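Local coordinates for protein racemase, putative (Roseobacter denitrificans, PDB 3TCS) that binds magnesium and is a putative racemase of the enolase superfamily, possibly with hydro-lyase activity, at residues 201-212 and 227-236; 346-354 and 370-378. All blocks are in the same frame, centred on the assembly; numbering follows the deposited sequence.

Contact 1: residues 201-212 and 227-236; sequences DLLIDANSCYTP and FCHFEEPCPY. With MG (magnesium ion), chain J; DAL (D-alanine), chain L.
Asp205 and Glu231 sit at the C-terminal ends of two neighbouring parallel strands of the TIM barrel and share one magnesium ion. The strands, 201-205 and 229-231, belong to a beta-alpha-beta unit whose connecting helix is 212-224. Their ladder includes Glu231 N to Ile204 O and Ala206 N to Glu231 O. Asp205 OD2 meets the magnesium at 2.1 Å and Glu231 OE2 meets it at 2.0 Å. In both residues CG is anti to the backbone N (chi1 -164° in Asp205, -168° in Glu231), which brings both carboxylates to the same ion. D-alanine (through N and O), a water and Glu257 complete the shell. The other carboxylate oxygens are held too. Asp205 OD1 takes the N-H of Asn207 in an Asx turn. Glu231 OE1 accepts from His229 NE2 at 2.9 Å, almost in the imidazole plane, and also pairs with Lys167. Leu203 CD2 covers one face of that imidazole, 3.6 Å from its centroid. Farther from the metal, the Phe227 ring carries Leu202 CB over its centre, with Leu203 O at its edge. With an alanine in place of Phe227, Leu202 CB would probably lose its aromatic cover and a gap is likely to open beside Ile204. Past the strands, Ser208 OG donates to Glu232 OE2 and accepts from Tyr236 N. Asp205 OD2 and Glu231 OE2 approach within 2.9 Å. The magnesium probably offsets their repulsion, while the bonds to OD1 and OE1 limit turning.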
loop_
_atom_site.group_PDB
_atom_site.type_symbol
_atom_site.label_atom_id
_atom_site.label_comp_id
_atom_site.label_asym_id
_atom_site.label_seq_id
_atom_site.Cartn_x
_atom_site.Cartn_y
_atom_site.Cartn_z
ATOM N N ASP B 201 -32.499 -10.205 9.738
ATOM C CA ASP B 201 -31.667 -9.015 9.828
ATOM C C ASP B 201 -31.320 -8.574 8.420
ATOM O O ASP B 201 -31.029 -9.400 7.558
ATOM C CB ASP B 201 -30.375 -9.303 10.593
ATOM C CG ASP B 201 -30.609 -9.515 12.072
ATOM O OD1 ASP B 201 -31.306 -8.681 12.689
ATOM O OD2 ASP B 201 -30.083 -10.506 12.619
ATOM N N LEU B 202 -31.352 -7.271 8.186
ATOM C CA LEU B 202 -31.027 -6.748 6.873
ATOM C C LEU B 202 -29.848 -5.803 6.986
ATOM O O LEU B 202 -29.840 -4.892 7.822
ATOM C CB LEU B 202 -32.236 -6.028 6.271
ATOM C CG LEU B 202 -33.455 -6.927 6.052
ATOM C CD1 LEU B 202 -34.609 -6.106 5.483
ATOM C CD2 LEU B 202 -33.081 -8.062 5.096
ATOM N N LEU B 203 -28.850 -6.042 6.143
ATOM C CA LEU B 203 -27.629 -5.253 6.109
ATOM C C LEU B 203 -27.479 -4.649 4.719
ATOM O O LEU B 203 -28.059 -5.145 3.755
ATOM C CB LEU B 203 -26.414 -6.147 6.368
ATOM C CG LEU B 203 -26.310 -6.958 7.661
ATOM C CD1 LEU B 203 -27.368 -8.066 7.699
ATOM C CD2 LEU B 203 -24.915 -7.559 7.737
ATOM N N ILE B 204 -26.703 -3.582 4.608
ATOM C CA ILE B 204 -26.479 -2.989 3.299
ATOM C C ILE B 204 -25.039 -2.479 3.252
ATOM O O ILE B 204 -24.455 -2.159 4.288
ATOM C CB ILE B 204 -27.503 -1.863 3.004
ATOM C CG1 ILE B 204 -27.635 -1.677 1.491
ATOM C CG2 ILE B 204 -27.074 -0.567 3.678
ATOM C CD1 ILE B 204 -28.893 -0.930 1.065
ATOM N N ASP B 205 -24.463 -2.433 2.055
ATOM C CA ASP B 205 -23.076 -2.002 1.879
ATOM C C ASP B 205 -23.036 -0.999 0.732
ATOM O O ASP B 205 -23.479 -1.310 -0.372
ATOM C CB ASP B 205 -22.211 -3.220 1.529
ATOM C CG ASP B 205 -20.724 -2.967 1.714
ATOM O OD1 ASP B 205 -20.277 -1.816 1.525
ATOM O OD2 ASP B 205 -20.006 -3.940 2.036
ATOM N N ALA B 206 -22.508 0.195 0.981
ATOM C CA ALA B 206 -22.451 1.227 -0.058
ATOM C C ALA B 206 -21.100 1.325 -0.761
ATOM O O ALA B 206 -20.922 2.130 -1.676
ATOM C CB ALA B 206 -22.822 2.581 0.540
ATOM N N ASN B 207 -20.150 0.510 -0.319
ATOM C CA ASN B 207 -18.811 0.477 -0.893
ATOM C C ASN B 207 -18.215 1.834 -1.275
ATOM O O ASN B 207 -17.863 2.063 -2.431
ATOM C CB ASN B 207 -18.798 -0.472 -2.100
ATOM C CG ASN B 207 -18.958 -1.934 -1.690
ATOM O OD1 ASN B 207 -18.025 -2.553 -1.164
ATOM N ND2 ASN B 207 -20.147 -2.483 -1.909
ATOM N N SER B 208 -18.114 2.729 -0.291
ATOM C CA SER B 208 -17.524 4.059 -0.465
ATOM C C SER B 208 -18.208 5.004 -1.451
ATOM O O SER B 208 -17.581 5.929 -1.963
ATOM C CB SER B 208 -16.052 3.920 -0.874
ATOM O OG SER B 208 -15.274 3.342 0.159
ATOM N N CYS B 209 -19.495 4.812 -1.691
ATOM C CA CYS B 209 -20.187 5.656 -2.657
ATOM C C CYS B 209 -20.572 7.082 -2.267
ATOM O O CYS B 209 -20.423 8.007 -3.067
ATOM C CB CYS B 209 -21.450 4.940 -3.139
ATOM S SG CYS B 209 -22.496 5.940 -4.240
ATOM N N TYR B 210 -21.042 7.259 -1.039
ATOM C CA TYR B 210 -21.575 8.543 -0.583
ATOM C C TYR B 210 -20.749 9.589 0.143
ATOM O O TYR B 210 -19.705 9.307 0.720
ATOM C CB TYR B 210 -22.795 8.270 0.296
ATOM C CG TYR B 210 -23.798 7.316 -0.301
ATOM C CD1 TYR B 210 -24.405 7.591 -1.524
ATOM C CD2 TYR B 210 -24.176 6.155 0.378
ATOM C CE1 TYR B 210 -25.369 6.740 -2.058
ATOM C CE2 TYR B 210 -25.143 5.293 -0.151
ATOM C CZ TYR B 210 -25.735 5.599 -1.369
ATOM O OH TYR B 210 -26.711 4.782 -1.882
ATOM N N THR B 211 -21.265 10.816 0.103
ATOM C CA THR B 211 -20.680 11.939 0.822
ATOM C C THR B 211 -21.429 11.805 2.148
ATOM O O THR B 211 -22.480 11.163 2.198
ATOM C CB THR B 211 -21.053 13.298 0.187
ATOM O OG1 THR B 211 -22.481 13.414 0.111
ATOM C CG2 THR B 211 -20.457 13.425 -1.204
ATOM N N PRO B 212 -20.909 12.393 3.238
ATOM C CA PRO B 212 -21.619 12.269 4.514
ATOM C C PRO B 212 -23.105 12.647 4.486
ATOM O O PRO B 212 -23.936 11.927 5.041
ATOM C CB PRO B 212 -20.799 13.158 5.445
ATOM C CG PRO B 212 -19.415 12.948 4.934
ATOM C CD PRO B 212 -19.599 13.039 3.430
ATOM N N PHE B 227 -33.248 -1.769 9.061
ATOM C CA PHE B 227 -31.938 -2.348 8.744
ATOM C C PHE B 227 -31.068 -2.140 9.983
ATOM O O PHE B 227 -31.261 -1.180 10.720
ATOM C CB PHE B 227 -31.292 -1.651 7.540
ATOM C CG PHE B 227 -31.717 -2.207 6.210
ATOM C CD1 PHE B 227 -33.052 -2.177 5.817
ATOM C CD2 PHE B 227 -30.773 -2.737 5.333
ATOM C CE1 PHE B 227 -33.442 -2.665 4.565
ATOM C CE2 PHE B 227 -31.147 -3.227 4.085
ATOM C CZ PHE B 227 -32.488 -3.190 3.699
ATOM N N CYS B 228 -30.098 -3.020 10.205
ATOM C CA CYS B 228 -29.258 -2.898 11.396
ATOM C C CYS B 228 -27.771 -2.753 11.106
ATOM O O CYS B 228 -26.966 -2.729 12.034
ATOM C CB CYS B 228 -29.453 -4.128 12.278
ATOM S SG CYS B 228 -28.905 -5.668 11.487
ATOM N N HIS B 229 -27.408 -2.608 9.837
ATOM C CA HIS B 229 -25.996 -2.553 9.469
ATOM C C HIS B 229 -25.803 -1.729 8.188
ATOM O O HIS B 229 -26.330 -2.080 7.141
ATOM C CB HIS B 229 -25.561 -4.020 9.306
ATOM C CG HIS B 229 -24.151 -4.227 8.855
ATOM N ND1 HIS B 229 -23.245 -4.954 9.596
ATOM C CD2 HIS B 229 -23.538 -3.951 7.680
ATOM C CE1 HIS B 229 -22.141 -5.127 8.893
ATOM N NE2 HIS B 229 -22.292 -4.530 7.725
ATOM N N PHE B 230 -25.071 -0.620 8.295
ATOM C CA PHE B 230 -24.803 0.278 7.167
ATOM C C PHE B 230 -23.291 0.284 6.941
ATOM O O PHE B 230 -22.539 0.970 7.645
ATOM C CB PHE B 230 -25.317 1.688 7.502
ATOM C CG PHE B 230 -25.308 2.650 6.337
ATOM C CD1 PHE B 230 -25.035 2.218 5.043
ATOM C CD2 PHE B 230 -25.604 3.994 6.543
ATOM C CE1 PHE B 230 -25.058 3.113 3.968
ATOM C CE2 PHE B 230 -25.633 4.898 5.483
ATOM C CZ PHE B 230 -25.360 4.459 4.193
ATOM N N GLU B 231 -22.853 -0.474 5.942
ATOM C CA GLU B 231 -21.430 -0.620 5.665
ATOM C C GLU B 231 -20.792 0.326 4.655
ATOM O O GLU B 231 -21.345 0.587 3.583
ATOM C CB GLU B 231 -21.158 -2.065 5.236
ATOM C CG GLU B 231 -19.688 -2.451 5.178
ATOM C CD GLU B 231 -19.503 -3.955 5.028
ATOM O OE1 GLU B 231 -20.377 -4.704 5.511
ATOM O OE2 GLU B 231 -18.483 -4.387 4.452
ATOM N N GLU B 232 -19.610 0.819 5.026
ATOM C CA GLU B 232 -18.798 1.707 4.196
ATOM C C GLU B 232 -19.615 2.766 3.461
ATOM O O GLU B 232 -19.634 2.820 2.227
ATOM C CB GLU B 232 -18.006 0.860 3.196
ATOM C CG GLU B 232 -16.753 1.524 2.663
ATOM C CD GLU B 232 -15.928 0.574 1.810
ATOM O OE1 GLU B 232 -15.577 -0.511 2.315
ATOM O OE2 GLU B 232 -15.633 0.910 0.643
ATOM N N PRO B 233 -20.301 3.635 4.216
ATOM C CA PRO B 233 -21.115 4.682 3.599
ATOM C C PRO B 233 -20.325 5.680 2.758
ATOM O O PRO B 233 -20.788 6.104 1.698
ATOM C CB PRO B 233 -21.790 5.345 4.796
ATOM C CG PRO B 233 -20.788 5.161 5.896
ATOM C CD PRO B 233 -20.339 3.733 5.684
ATOM N N CYS B 234 -19.135 6.045 3.235
ATOM C CA CYS B 234 -18.288 7.019 2.547
ATOM C C CYS B 234 -16.943 6.438 2.133
ATOM O O CYS B 234 -16.565 5.351 2.577
ATOM C CB CYS B 234 -18.030 8.219 3.466
ATOM S SG CYS B 234 -19.508 8.964 4.184
ATOM N N PRO B 235 -16.199 7.155 1.268
ATOM C CA PRO B 235 -14.886 6.663 0.835
ATOM C C PRO B 235 -14.143 6.182 2.081
ATOM O O PRO B 235 -13.960 6.940 3.036
ATOM C CB PRO B 235 -14.256 7.897 0.204
ATOM C CG PRO B 235 -15.452 8.551 -0.455
ATOM C CD PRO B 235 -16.525 8.439 0.617
ATOM N N TYR B 236 -13.723 4.923 2.075
ATOM C CA TYR B 236 -13.065 4.342 3.239
ATOM C C TYR B 236 -11.814 5.052 3.742
ATOM O O TYR B 236 -11.484 4.954 4.927
ATOM C CB TYR B 236 -12.768 2.857 2.990
ATOM C CG TYR B 236 -11.577 2.563 2.101
ATOM C CD1 TYR B 236 -10.275 2.656 2.593
ATOM C CD2 TYR B 236 -11.757 2.149 0.779
ATOM C CE1 TYR B 236 -9.175 2.339 1.789
ATOM C CE2 TYR B 236 -10.666 1.830 -0.037
ATOM C CZ TYR B 236 -9.380 1.926 0.475
ATOM O OH TYR B 236 -8.307 1.591 -0.324
HETATM MG MG MG J . -18.018 -4.298 2.493
HETATM N N DAL L . -18.353 -6.641 2.508
HETATM C CA DAL L . -18.621 -6.700 1.060
HETATM C CB DAL L . -18.425 -8.116 0.537
HETATM C C DAL L . -17.693 -5.782 0.339
HETATM O O DAL L . -17.696 -4.618 0.583
HETATM O O HOH W 1 -17.682 -2.293 1.967
#

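Contact 2: residues 346-354 and 370-378; sequences EGLFVKTPY and GVEISPEWL
The Trp377 indole receives Leu348 CD2 over one face, toward the rim, and CD2 lies 3.3 Å from NE1. Leu378 CD2 is at the indole's edge. The Phe349 ring has CB of its own neighbour Leu348 over one face and Ile373 CD1 at its edge, in plane. Val371 CG2 reaches the same ring obliquely, 3.6 Å from Phe349 CD1. This methyl is the branch anti to the backbone N of Val371, a placement that carries it to the ring. On the exposed side, Val350 CG2 lies across the extended chain of Glu372 and touches Pro375 CD at 3.8 Å. Two backbone bonds join the segments at a single bridge. Ser374 N donates to Leu348 O at 2.8 Å, nearly straight at 174°. Val350 N donates to Glu372 O at 3.0 Å. A water bridges the segments, accepting from both Lys351 N and Glu372 N. Ser374 is also the N-cap of helix 375-380: its OG accepts from Trp377 N at 3.3 Å. The contact therefore ties the loop before strand 360-363 to the start of that helix. Phe38 of strand 37-43 meets Trp377 edge-to-face and touches Phe349 and Ile373. Trp50 of strand 48-52 packs on Ile373 and Leu378, and Leu316 of helix 314-322 packs on Val371.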
loop_
_atom_site.group_PDB
_atom_site.type_symbol
_atom_site.label_atom_id
_atom_site.label_comp_id
_atom_site.label_asym_id
_atom_site.label_seq_id
_atom_site.Cartn_x
_atom_site.Cartn_y
_atom_site.Cartn_z
ATOM N N GLU B 346 -14.711 -22.529 -8.094
ATOM C CA GLU B 346 -15.211 -23.879 -8.300
ATOM C C GLU B 346 -14.069 -24.887 -8.259
ATOM O O GLU B 346 -13.022 -24.669 -8.863
ATOM C CB GLU B 346 -15.907 -23.975 -9.661
ATOM C CG GLU B 346 -17.330 -23.468 -9.670
ATOM C CD GLU B 346 -18.283 -24.467 -9.048
ATOM O OE1 GLU B 346 -18.536 -25.518 -9.678
ATOM O OE2 GLU B 346 -18.767 -24.209 -7.925
ATOM N N GLY B 347 -14.273 -25.981 -7.535
ATOM C CA GLY B 347 -13.269 -27.029 -7.468
ATOM C C GLY B 347 -11.930 -26.709 -6.836
ATOM O O GLY B 347 -10.906 -27.257 -7.245
ATOM N N LEU B 348 -11.922 -25.834 -5.836
ATOM C CA LEU B 348 -10.676 -25.500 -5.162
ATOM C C LEU B 348 -10.319 -26.555 -4.124
ATOM O O LEU B 348 -9.145 -26.826 -3.892
ATOM C CB LEU B 348 -10.784 -24.142 -4.456
ATOM C CG LEU B 348 -10.909 -22.878 -5.307
ATOM C CD1 LEU B 348 -11.030 -21.655 -4.392
ATOM C CD2 LEU B 348 -9.695 -22.745 -6.203
ATOM N N PHE B 349 -11.335 -27.162 -3.512
ATOM C CA PHE B 349 -11.110 -28.137 -2.453
ATOM C C PHE B 349 -11.644 -29.533 -2.737
ATOM O O PHE B 349 -12.531 -29.709 -3.566
ATOM C CB PHE B 349 -11.734 -27.614 -1.158
ATOM C CG PHE B 349 -11.489 -26.152 -0.925
ATOM C CD1 PHE B 349 -10.197 -25.668 -0.765
ATOM C CD2 PHE B 349 -12.552 -25.254 -0.890
ATOM C CE1 PHE B 349 -9.961 -24.304 -0.575
ATOM C CE2 PHE B 349 -12.330 -23.894 -0.703
ATOM C CZ PHE B 349 -11.031 -23.418 -0.545
ATOM N N VAL B 350 -11.087 -30.521 -2.042
ATOM C CA VAL B 350 -11.520 -31.907 -2.194
ATOM C C VAL B 350 -12.979 -31.994 -1.747
ATOM O O VAL B 350 -13.810 -32.632 -2.393
ATOM C CB VAL B 350 -10.658 -32.847 -1.332
ATOM C CG1 VAL B 350 -11.214 -34.267 -1.379
ATOM C CG2 VAL B 350 -9.222 -32.832 -1.841
ATOM N N LYS B 351 -13.279 -31.329 -0.638
ATOM C CA LYS B 351 -14.628 -31.298 -0.101
ATOM C C LYS B 351 -14.852 -29.894 0.434
ATOM O O LYS B 351 -14.055 -29.392 1.225
ATOM C CB LYS B 351 -14.780 -32.324 1.024
ATOM C CG LYS B 351 -16.183 -32.386 1.612
ATOM C CD LYS B 351 -17.225 -32.649 0.531
ATOM C CE LYS B 351 -18.641 -32.615 1.097
ATOM N NZ LYS B 351 -19.666 -32.795 0.031
ATOM N N THR B 352 -15.932 -29.257 -0.006
ATOM C CA THR B 352 -16.224 -27.899 0.431
ATOM C C THR B 352 -16.459 -27.821 1.933
ATOM O O THR B 352 -17.105 -28.686 2.519
ATOM C CB THR B 352 -17.470 -27.321 -0.287
ATOM O OG1 THR B 352 -17.650 -25.952 0.102
ATOM C CG2 THR B 352 -18.723 -28.111 0.082
ATOM N N PRO B 353 -15.905 -26.787 2.583
ATOM C CA PRO B 353 -16.086 -26.625 4.026
ATOM C C PRO B 353 -17.239 -25.654 4.276
ATOM O O PRO B 353 -17.509 -25.268 5.416
ATOM C CB PRO B 353 -14.753 -26.032 4.458
ATOM C CG PRO B 353 -14.462 -25.080 3.311
ATOM C CD PRO B 353 -14.814 -25.924 2.087
ATOM N N TYR B 354 -17.930 -25.289 3.201
ATOM C CA TYR B 354 -18.992 -24.295 3.286
ATOM C C TYR B 354 -20.450 -24.742 3.209
ATOM O O TYR B 354 -21.310 -23.970 2.789
ATOM C CB TYR B 354 -18.732 -23.215 2.233
ATOM C CG TYR B 354 -17.371 -22.565 2.377
ATOM C CD1 TYR B 354 -16.952 -22.055 3.602
ATOM C CD2 TYR B 354 -16.501 -22.462 1.287
ATOM C CE1 TYR B 354 -15.701 -21.454 3.748
ATOM C CE2 TYR B 354 -15.246 -21.861 1.423
ATOM C CZ TYR B 354 -14.857 -21.359 2.657
ATOM O OH TYR B 354 -13.635 -20.742 2.798
ATOM N N GLY B 370 -8.675 -27.704 8.407
ATOM C CA GLY B 370 -9.635 -28.771 8.188
ATOM C C GLY B 370 -10.134 -28.849 6.760
ATOM O O GLY B 370 -11.297 -29.176 6.509
ATOM N N VAL B 371 -9.250 -28.548 5.820
ATOM C CA VAL B 371 -9.598 -28.574 4.407
ATOM C C VAL B 371 -8.404 -29.113 3.629
ATOM O O VAL B 371 -7.276 -29.087 4.119
ATOM C CB VAL B 371 -9.937 -27.150 3.901
ATOM C CG1 VAL B 371 -8.685 -26.281 3.914
ATOM C CG2 VAL B 371 -10.534 -27.214 2.499
ATOM N N GLU B 372 -8.658 -29.601 2.421
ATOM C CA GLU B 372 -7.604 -30.139 1.568
ATOM C C GLU B 372 -7.751 -29.506 0.189
ATOM O O GLU B 372 -8.833 -29.518 -0.386
ATOM C CB GLU B 372 -7.750 -31.655 1.450
ATOM C CG GLU B 372 -6.538 -32.372 0.874
ATOM C CD GLU B 372 -6.782 -33.863 0.708
ATOM O OE1 GLU B 372 -7.555 -34.432 1.513
ATOM O OE2 GLU B 372 -6.193 -34.467 -0.215
ATOM N N ILE B 373 -6.668 -28.942 -0.329
ATOM C CA ILE B 373 -6.712 -28.318 -1.639
ATOM C C ILE B 373 -6.834 -29.429 -2.672
ATOM O O ILE B 373 -6.205 -30.476 -2.539
ATOM C CB ILE B 373 -5.433 -27.506 -1.919
ATOM C CG1 ILE B 373 -5.166 -26.537 -0.761
ATOM C CG2 ILE B 373 -5.571 -26.750 -3.238
ATOM C CD1 ILE B 373 -6.306 -25.575 -0.468
ATOM N N SER B 374 -7.652 -29.192 -3.691
ATOM C CA SER B 374 -7.878 -30.158 -4.763
ATOM C C SER B 374 -6.603 -30.496 -5.523
ATOM O O SER B 374 -5.945 -29.609 -6.057
ATOM C CB SER B 374 -8.899 -29.599 -5.747
ATOM O OG SER B 374 -8.940 -30.379 -6.924
ATOM N N PRO B 375 -6.236 -31.788 -5.580
ATOM C CA PRO B 375 -5.022 -32.188 -6.300
ATOM C C PRO B 375 -5.087 -31.788 -7.777
ATOM O O PRO B 375 -4.068 -31.481 -8.397
ATOM C CB PRO B 375 -4.992 -33.701 -6.109
ATOM C CG PRO B 375 -5.613 -33.873 -4.763
ATOM C CD PRO B 375 -6.795 -32.923 -4.823
ATOM N N GLU B 376 -6.292 -31.806 -8.334
ATOM C CA GLU B 376 -6.503 -31.437 -9.733
ATOM C C GLU B 376 -6.229 -29.947 -9.916
ATOM O O GLU B 376 -5.591 -29.535 -10.887
ATOM C CB GLU B 376 -7.945 -31.767 -10.143
ATOM C CG GLU B 376 -8.399 -31.228 -11.496
ATOM C CD GLU B 376 -7.591 -31.761 -12.670
ATOM O OE1 GLU B 376 -7.160 -32.932 -12.632
ATOM O OE2 GLU B 376 -7.403 -31.004 -13.644
ATOM N N TRP B 377 -6.706 -29.133 -8.978
ATOM C CA TRP B 377 -6.480 -27.698 -9.083
ATOM C C TRP B 377 -4.979 -27.439 -8.988
ATOM O O TRP B 377 -4.421 -26.674 -9.775
ATOM C CB TRP B 377 -7.203 -26.941 -7.960
ATOM C CG TRP B 377 -7.149 -25.450 -8.139
ATOM C CD1 TRP B 377 -8.078 -24.665 -8.752
ATOM C CD2 TRP B 377 -6.091 -24.576 -7.731
ATOM N NE1 TRP B 377 -7.668 -23.353 -8.750
ATOM C CE2 TRP B 377 -6.450 -23.271 -8.129
ATOM C CE3 TRP B 377 -4.870 -24.770 -7.068
ATOM C CZ2 TRP B 377 -5.633 -22.158 -7.885
ATOM C CZ3 TRP B 377 -4.055 -23.662 -6.825
ATOM C CH2 TRP B 377 -4.443 -22.375 -7.232
ATOM N N LEU B 378 -4.323 -28.078 -8.022
ATOM C CA LEU B 378 -2.882 -27.906 -7.852
ATOM C C LEU B 378 -2.109 -28.294 -9.115
ATOM O O LEU B 378 -1.145 -27.628 -9.494
ATOM C CB LEU B 378 -2.383 -28.741 -6.667
ATOM C CG LEU B 378 -2.872 -28.267 -5.293
ATOM C CD1 LEU B 378 -2.444 -29.250 -4.219
ATOM C CD2 LEU B 378 -2.311 -26.891 -4.996
HETATM O O HOH W 2 -11.333 -30.438 1.616
#

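How the contacts relate
Contact 1 is buried in the barrel, whereas contact 2 is a surface contact. They lie on opposite sides of the chain's centre, with centres about 33 Å apart and nearest atoms about 17 Å apart. They share no helix or strand. Contact 1 pairs two strands of the barrel sheet. Contact 2 joins a loop to the start of a helix, beside strands of the separate four-stranded antiparallel sheet. Their chemistry follows their places. Contact 1 gathers carboxylates around a metal and the bound D-alanine. Contact 2 lies away from the magnesium and D-alanine sites and relies on apolar packing, two backbone bonds and a bridging water.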